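Ceg4 (Legionella pneumophila subsp. pneumophila, PDB 6AOK) is a HAD-like phosphotyrosine phosphatase effector, here its N-terminal magnesium-binding part, that attenuates activation of eukaryotic MAPK pathways. Local coordinates at residues A[92-97]-A[124-129]; A[118-123]-A[131-136]; A[178-183]-A[187-192]. All coordinates share one frame; numbering follows the deposited sequence.

Interaction 1: residues A[92-97]-A[124-129]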
# COMPACT_ATOMS: atom_id res chain seq x y z
N GLU A 92 -13.22 -2.46 1.15
CA GLU A 92 -13.05 -2.05 -0.24
C GLU A 92 -11.57 -2.06 -0.61
O GLU A 92 -11.19 -2.56 -1.68
CB GLU A 92 -13.64 -0.66 -0.48
CG GLU A 92 -15.17 -0.56 -0.37
CD GLU A 92 -15.66 -0.39 1.06
OE1 GLU A 92 -14.86 -0.48 2.03
OE2 GLU A 92 -16.87 -0.16 1.23
N ALA A 93 -10.71 -1.57 0.27
CA ALA A 93 -9.28 -1.62 -0.04
C ALA A 93 -8.79 -3.06 -0.13
O ALA A 93 -7.97 -3.39 -1.01
CB ALA A 93 -8.47 -0.87 1.01
N VAL A 94 -9.24 -3.92 0.79
CA VAL A 94 -8.90 -5.34 0.73
C VAL A 94 -9.27 -5.93 -0.62
O VAL A 94 -8.47 -6.63 -1.24
CB VAL A 94 -9.59 -6.10 1.88
CG1 VAL A 94 -9.55 -7.61 1.62
CG2 VAL A 94 -8.91 -5.76 3.21
N ALA A 95 -10.49 -5.67 -1.10
CA ALA A 95 -10.90 -6.23 -2.39
C ALA A 95 -10.03 -5.69 -3.53
O ALA A 95 -9.70 -6.42 -4.49
CB ALA A 95 -12.38 -5.95 -2.65
N PHE A 96 -9.70 -4.40 -3.49
CA PHE A 96 -8.82 -3.83 -4.51
C PHE A 96 -7.47 -4.54 -4.58
O PHE A 96 -7.03 -4.95 -5.66
CB PHE A 96 -8.59 -2.35 -4.22
CG PHE A 96 -7.67 -1.68 -5.21
CD1 PHE A 96 -8.15 -1.17 -6.40
CD2 PHE A 96 -6.30 -1.55 -4.93
CE1 PHE A 96 -7.27 -0.52 -7.29
CE2 PHE A 96 -5.46 -0.96 -5.80
CZ PHE A 96 -5.93 -0.42 -6.98
N PHE A 97 -6.81 -4.70 -3.42
CA PHE A 97 -5.50 -5.36 -3.41
C PHE A 97 -5.57 -6.83 -3.76
O PHE A 97 -4.64 -7.34 -4.40
CB PHE A 97 -4.82 -5.12 -2.06
CG PHE A 97 -4.30 -3.73 -1.99
CD1 PHE A 97 -3.18 -3.38 -2.73
CD2 PHE A 97 -5.00 -2.74 -1.32
CE1 PHE A 97 -2.73 -2.07 -2.75
CE2 PHE A 97 -4.55 -1.40 -1.34
CZ PHE A 97 -3.41 -1.08 -2.07
N LYS A 124 -1.06 -9.55 5.97
CA LYS A 124 -1.16 -10.94 6.43
C LYS A 124 -2.33 -11.12 7.36
O LYS A 124 -3.07 -12.11 7.26
CB LYS A 124 0.14 -11.34 7.14
CG LYS A 124 0.24 -12.78 7.74
CD LYS A 124 0.03 -13.82 6.68
CE LYS A 124 0.91 -13.61 5.44
NZ LYS A 124 0.46 -14.53 4.33
N TYR A 125 -2.49 -10.21 8.32
CA TYR A 125 -3.61 -10.33 9.24
C TYR A 125 -4.91 -10.32 8.47
O TYR A 125 -5.90 -11.01 8.83
CB TYR A 125 -3.57 -9.18 10.25
CG TYR A 125 -4.85 -9.15 11.06
CD1 TYR A 125 -5.16 -10.21 11.93
CD2 TYR A 125 -5.74 -8.11 10.95
CE1 TYR A 125 -6.34 -10.22 12.65
CE2 TYR A 125 -6.92 -8.11 11.66
CZ TYR A 125 -7.22 -9.17 12.49
OH TYR A 125 -8.43 -9.19 13.20
N GLN A 126 -4.96 -9.52 7.39
CA GLN A 126 -6.22 -9.34 6.67
C GLN A 126 -6.40 -10.33 5.52
O GLN A 126 -7.27 -10.12 4.66
CB GLN A 126 -6.39 -7.88 6.22
CG GLN A 126 -6.52 -6.93 7.48
CD GLN A 126 -7.00 -5.55 7.11
OE1 GLN A 126 -6.21 -4.60 7.04
NE2 GLN A 126 -8.29 -5.43 6.85
N GLY A 127 -5.70 -11.43 5.55
CA GLY A 127 -6.09 -12.57 4.74
C GLY A 127 -5.30 -12.71 3.48
O GLY A 127 -5.68 -13.50 2.62
N PHE A 128 -4.24 -11.92 3.32
CA PHE A 128 -3.42 -12.04 2.13
C PHE A 128 -2.39 -13.16 2.23
O PHE A 128 -1.78 -13.36 3.28
CB PHE A 128 -2.75 -10.68 1.87
CG PHE A 128 -3.70 -9.69 1.30
CD1 PHE A 128 -4.54 -8.98 2.12
CD2 PHE A 128 -3.84 -9.55 -0.08
CE1 PHE A 128 -5.44 -8.04 1.60
CE2 PHE A 128 -4.74 -8.64 -0.62
CZ PHE A 128 -5.53 -7.87 0.21
N SER A 129 -2.18 -13.88 1.13
CA SER A 129 -1.23 -14.97 1.11
C SER A 129 0.19 -14.42 0.93
O SER A 129 0.38 -13.30 0.51
CB SER A 129 -1.54 -15.94 -0.02
OG SER A 129 -1.24 -15.27 -1.24
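Phe128 pushes its ring toward helix 91-100 and meets it with the far end: CZ lies 3.5 Å from Val94 O, which sits at the ring edge near its plane, and 3.6 Å from Phe97 CB. On the same helix Val94 uses both methyls, CG1 at 4.1 Å from Phe128 CE1 and CG2 at 3.7 Å from Gln126 NE2. Its chi1 of 165° puts CG1 anti to the backbone N. The buried Gln126 amide is anchored from outside, since OE1 accepts a hydrogen bond from Met89 N.

One shell out, Phe128 is stacked on His98 and meets Phe123 edge-to-face, while Phe97, whose ring leads away from Phe128, also packs edge-to-face with Phe123. The Phe128 carbonyl is held too: Lys124 NZ donates to Phe128 O over 2.7 Å, in the carbonyl plane and on a lone pair, and the same ammonium forms a salt bridge with Asp130.

The backbone that delivers Phe128 is a Schellman motif, with Gly127 at positive phi as its C-prime residue, Phe128 N bonded to Phe123 O and Gly127 N to Lys124 O. Helix 116-125 thus ends with an aromatic just beyond the glycine, packed on a neighbouring helix of the HAD-like α/β domain.

Interaction 2: residues A[118-123]-A[131-136]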
# COMPACT_ATOMS: atom_id res chain seq x y z
N TYR A 118 5.78 -3.92 9.01
CA TYR A 118 4.47 -3.59 9.56
C TYR A 118 3.40 -3.75 8.50
O TYR A 118 2.32 -4.33 8.75
CB TYR A 118 4.47 -2.15 10.05
CG TYR A 118 3.10 -1.78 10.57
CD1 TYR A 118 2.29 -0.88 9.89
CD2 TYR A 118 2.62 -2.37 11.74
CE1 TYR A 118 0.98 -0.55 10.40
CE2 TYR A 118 1.35 -2.06 12.25
CZ TYR A 118 0.55 -1.15 11.57
OH TYR A 118 -0.67 -0.77 12.08
N ILE A 119 3.67 -3.22 7.30
CA ILE A 119 2.73 -3.31 6.20
C ILE A 119 2.43 -4.78 5.88
O ILE A 119 1.27 -5.16 5.75
CB ILE A 119 3.27 -2.54 4.97
CG1 ILE A 119 3.30 -1.03 5.28
CG2 ILE A 119 2.47 -2.89 3.74
CD1 ILE A 119 4.17 -0.23 4.26
N LYS A 120 3.47 -5.62 5.81
CA LYS A 120 3.25 -7.03 5.52
C LYS A 120 2.44 -7.72 6.62
O LYS A 120 1.65 -8.64 6.33
CB LYS A 120 4.58 -7.74 5.33
CG LYS A 120 5.31 -7.32 4.07
CD LYS A 120 6.53 -8.25 4.01
CE LYS A 120 7.53 -7.75 3.13
NZ LYS A 120 8.73 -8.69 3.26
N ALA A 121 2.65 -7.32 7.87
CA ALA A 121 1.83 -7.91 8.95
C ALA A 121 0.37 -7.51 8.81
O ALA A 121 -0.51 -8.31 9.11
CB ALA A 121 2.35 -7.50 10.33
N VAL A 122 0.08 -6.26 8.39
CA VAL A 122 -1.32 -5.86 8.21
C VAL A 122 -1.97 -6.67 7.10
O VAL A 122 -3.11 -7.16 7.24
CB VAL A 122 -1.43 -4.35 7.91
CG1 VAL A 122 -2.92 -4.03 7.51
CG2 VAL A 122 -1.01 -3.54 9.18
N PHE A 123 -1.31 -6.74 5.93
CA PHE A 123 -1.85 -7.56 4.83
C PHE A 123 -2.03 -9.00 5.26
O PHE A 123 -3.05 -9.62 4.96
CB PHE A 123 -0.89 -7.50 3.62
CG PHE A 123 -1.12 -6.32 2.71
CD1 PHE A 123 -0.49 -5.09 2.96
CD2 PHE A 123 -1.94 -6.44 1.60
CE1 PHE A 123 -0.69 -4.01 2.15
CE2 PHE A 123 -2.19 -5.33 0.76
CZ PHE A 123 -1.56 -4.12 1.02
N GLU A 131 2.19 -15.33 -1.33
CA GLU A 131 2.29 -15.08 -2.76
C GLU A 131 1.80 -13.69 -3.13
O GLU A 131 2.45 -12.97 -3.89
CB GLU A 131 1.50 -16.13 -3.54
CG GLU A 131 1.74 -16.04 -5.02
CD GLU A 131 0.75 -16.88 -5.82
OE1 GLU A 131 0.30 -17.94 -5.31
OE2 GLU A 131 0.42 -16.46 -6.96
N GLU A 132 0.64 -13.29 -2.60
CA GLU A 132 0.14 -11.96 -2.89
C GLU A 132 1.05 -10.90 -2.30
O GLU A 132 1.32 -9.88 -2.93
CB GLU A 132 -1.27 -11.78 -2.33
CG GLU A 132 -2.31 -12.54 -3.08
CD GLU A 132 -3.65 -12.47 -2.35
OE1 GLU A 132 -3.78 -12.99 -1.21
OE2 GLU A 132 -4.55 -11.81 -2.92
N ILE A 133 1.49 -11.10 -1.06
CA ILE A 133 2.30 -10.07 -0.41
C ILE A 133 3.62 -9.91 -1.13
O ILE A 133 4.17 -8.78 -1.21
CB ILE A 133 2.47 -10.44 1.06
CG1 ILE A 133 1.11 -10.34 1.74
CG2 ILE A 133 3.45 -9.48 1.73
CD1 ILE A 133 1.08 -10.77 3.20
N SER A 134 4.15 -11.00 -1.68
CA SER A 134 5.40 -10.94 -2.44
C SER A 134 5.26 -10.11 -3.72
O SER A 134 6.26 -9.80 -4.35
CB SER A 134 5.86 -12.32 -2.79
OG SER A 134 5.14 -12.89 -3.88
N LYS A 135 4.05 -9.73 -4.10
CA LYS A 135 3.97 -8.89 -5.29
C LYS A 135 3.96 -7.42 -4.96
O LYS A 135 3.92 -6.60 -5.88
CB LYS A 135 2.74 -9.24 -6.13
CG LYS A 135 2.59 -10.72 -6.38
CD LYS A 135 3.40 -11.19 -7.54
CE LYS A 135 3.37 -12.76 -7.65
NZ LYS A 135 1.98 -13.36 -7.84
N LEU A 136 3.98 -7.07 -3.68
CA LEU A 136 4.13 -5.70 -3.27
C LEU A 136 5.59 -5.28 -3.39
O LEU A 136 6.49 -6.04 -3.04
CB LEU A 136 3.73 -5.55 -1.81
CG LEU A 136 2.27 -5.74 -1.50
CD1 LEU A 136 2.20 -5.72 0.01
CD2 LEU A 136 1.49 -4.57 -2.05
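Ser134 OG donates to Glu131 O over 2.7 Å, tilted 30° from the carbonyl plane, and so links the serine back to the carbonyl three residues earlier. Beside it Lys135 NZ and Glu131 OE2 form a long salt bridge of 3.6 Å. A type I turn from Ile133 to Leu136 then carries the chain toward strand 136-139, and both of its end residues face helix 116-125.

Leu136 sets CD1 over the centre of one face of the Phe123 ring, 4.0 Å from the centroid and 12° off the normal, a clear CH-pi contact. In the ring plane, at the edge, lies Ile119 O. Ile133 divides its branches: CD1 rests 3.8 Å from Phe123 CB, whereas CG2, anti to the backbone N, touches Lys120 CG at 3.7 Å. Lys120 is extended beyond CG, and its aliphatic stem crosses the isoleucine at a slant.

Beyond these residues Leu136 also touches Val108 and Ile110 of strand 106-111, and Glu132 accepts hydrogen bonds from His98 ND1 and Ser129 N.

Across the contact the chemistry is apolar throughout; the polar bonds lie within each segment or go to residues outside the pair. That implies cohesion by burial of methyls and a ring face, with the exposed lysine contributing its hydrocarbon part at the margin.

Interaction 3: residues A[178-183]-A[187-192]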
# COMPACT_ATOMS: atom_id res chain seq x y z
N ALA A 178 7.48 13.32 -9.69
CA ALA A 178 8.33 12.23 -10.15
C ALA A 178 7.72 11.53 -11.36
O ALA A 178 8.42 11.20 -12.33
CB ALA A 178 8.56 11.24 -9.00
N VAL A 179 6.40 11.34 -11.33
CA VAL A 179 5.73 10.65 -12.43
C VAL A 179 5.75 11.52 -13.69
O VAL A 179 6.00 11.02 -14.78
CB VAL A 179 4.30 10.28 -12.01
CG1 VAL A 179 3.48 9.80 -13.23
CG2 VAL A 179 4.32 9.16 -10.95
N LYS A 180 5.46 12.83 -13.56
CA LYS A 180 5.53 13.70 -14.72
C LYS A 180 6.96 13.83 -15.22
O LYS A 180 7.18 13.95 -16.42
CB LYS A 180 4.94 15.07 -14.40
CG LYS A 180 3.44 15.09 -14.19
CD LYS A 180 2.99 16.51 -13.82
CE LYS A 180 1.53 16.58 -13.48
NZ LYS A 180 0.66 16.31 -14.66
N GLY A 181 7.94 13.77 -14.32
CA GLY A 181 9.34 13.82 -14.75
C GLY A 181 9.82 12.54 -15.40
O GLY A 181 11.01 12.43 -15.76
N LYS A 182 8.94 11.54 -15.51
CA LYS A 182 9.25 10.34 -16.27
C LYS A 182 8.37 10.23 -17.53
O LYS A 182 8.27 9.15 -18.13
CB LYS A 182 9.11 9.11 -15.39
CG LYS A 182 10.25 8.99 -14.37
CD LYS A 182 11.61 8.63 -15.07
CE LYS A 182 12.84 8.97 -14.20
NZ LYS A 182 13.12 10.46 -14.24
N GLY A 183 7.81 11.35 -17.98
CA GLY A 183 7.17 11.39 -19.28
C GLY A 183 5.69 11.07 -19.30
O GLY A 183 5.10 11.11 -20.36
N GLU A 187 -3.67 12.20 -19.02
CA GLU A 187 -4.57 11.10 -19.27
C GLU A 187 -3.99 9.77 -18.90
O GLU A 187 -4.66 8.80 -18.84
CB GLU A 187 -5.07 11.05 -20.72
CG GLU A 187 -4.17 10.42 -21.77
CD GLU A 187 -3.51 11.46 -22.65
OE1 GLU A 187 -3.22 11.18 -23.83
OE2 GLU A 187 -3.29 12.60 -22.20
N GLU A 188 -2.68 9.70 -18.70
CA GLU A 188 -2.07 8.48 -18.21
C GLU A 188 -2.07 8.42 -16.70
O GLU A 188 -1.92 7.33 -16.14
CB GLU A 188 -0.65 8.36 -18.73
CG GLU A 188 -0.59 7.94 -20.17
CD GLU A 188 0.71 8.33 -20.84
OE1 GLU A 188 1.32 9.36 -20.44
OE2 GLU A 188 1.10 7.63 -21.80
N ILE A 189 -2.27 9.54 -16.03
CA ILE A 189 -2.17 9.63 -14.57
C ILE A 189 -3.56 9.68 -13.96
O ILE A 189 -4.39 10.50 -14.36
CB ILE A 189 -1.37 10.87 -14.16
CG1 ILE A 189 0.04 10.82 -14.74
CG2 ILE A 189 -1.35 11.02 -12.63
CD1 ILE A 189 0.78 12.14 -14.75
N ARG A 190 -3.80 8.85 -12.95
CA ARG A 190 -5.01 8.90 -12.15
C ARG A 190 -4.53 9.21 -10.73
O ARG A 190 -4.05 8.30 -10.03
CB ARG A 190 -5.76 7.57 -12.18
CG ARG A 190 -6.25 7.12 -13.58
CD ARG A 190 -7.48 7.89 -14.01
NE ARG A 190 -8.09 7.31 -15.21
CZ ARG A 190 -7.77 7.63 -16.46
NH1 ARG A 190 -6.82 8.56 -16.70
NH2 ARG A 190 -8.40 7.05 -17.50
N GLY A 191 -4.65 10.47 -10.33
CA GLY A 191 -4.12 10.92 -9.05
C GLY A 191 -5.26 11.19 -8.09
O GLY A 191 -6.25 11.84 -8.45
N TYR A 192 -5.12 10.69 -6.86
CA TYR A 192 -6.12 10.90 -5.84
C TYR A 192 -5.43 11.38 -4.57
O TYR A 192 -4.61 10.65 -3.98
CB TYR A 192 -6.91 9.62 -5.56
CG TYR A 192 -7.55 9.10 -6.80
CD1 TYR A 192 -8.76 9.62 -7.27
CD2 TYR A 192 -6.90 8.13 -7.56
CE1 TYR A 192 -9.33 9.17 -8.42
CE2 TYR A 192 -7.48 7.65 -8.75
CZ TYR A 192 -8.69 8.19 -9.14
OH TYR A 192 -9.26 7.75 -10.29
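Val179 and Ile189 make the close part of this contact, reaching toward each other tip to tip, with Val179 CG1 3.9 Å from both CG1 and CD1 of Ile189. Val179 has chi1 at 169°, which places CG1 anti to the backbone N and directs that methyl at the strand. Ile189 in turn carries CG1 anti to its carbonyl carbon, and the ethyl arm extends to the helix. Both side chains also touch Ile164 of strand 161-165 and Tyr184, and Val179 reaches Leu152 of helix 144-153, so the pair belongs to a wider apolar layer.

Toward solvent the fit slackens. Lys180, in one of its two modelled conformers, passes across Ile189, a doubtful contact. Farther along, Gly183 O and Glu188 OE1 stand 4.2 Å apart, an approach of two oxygens without a bond; the carboxylate has its partner within the connection, where Glu188 OE1 accepts from Asn185 N. Gly183 closes a type I turn begun at Lys180, with Gly183 N bonded to Lys180 O at 3.1 Å; its phi is positive, where a CB would press on the preceding carbonyl O.

What results is the second half of a beta-alpha-beta crossover: helix 169-180 packs against strand 189-192, an outermost strand of the parallel sheet in this HAD-like domain.

In the fold
Interactions 1 and 2 form one continuous cluster, their centres about 9 Å apart, and both use helix 116-125. Their segments alternate along the chain. Phe123 joins them, its CE2 3.8 Å from Phe97 CG on helix 91-100, and Lys124 CE lies 3.6 Å from Ile133 CD1, so helices 91-100, 116-125 and 130-133 meet in one place. Interaction 3 follows later in the sequence, about 26 Å from interaction 1 and about 25 Å from interaction 2 between centres. Interactions 1 and 2 thus lie toward the 136-139 edge of the five-stranded parallel sheet and interaction 3 at the 189-192 edge; central strand 13-17 leads into the magnesium ligands Asp18 and Asp20.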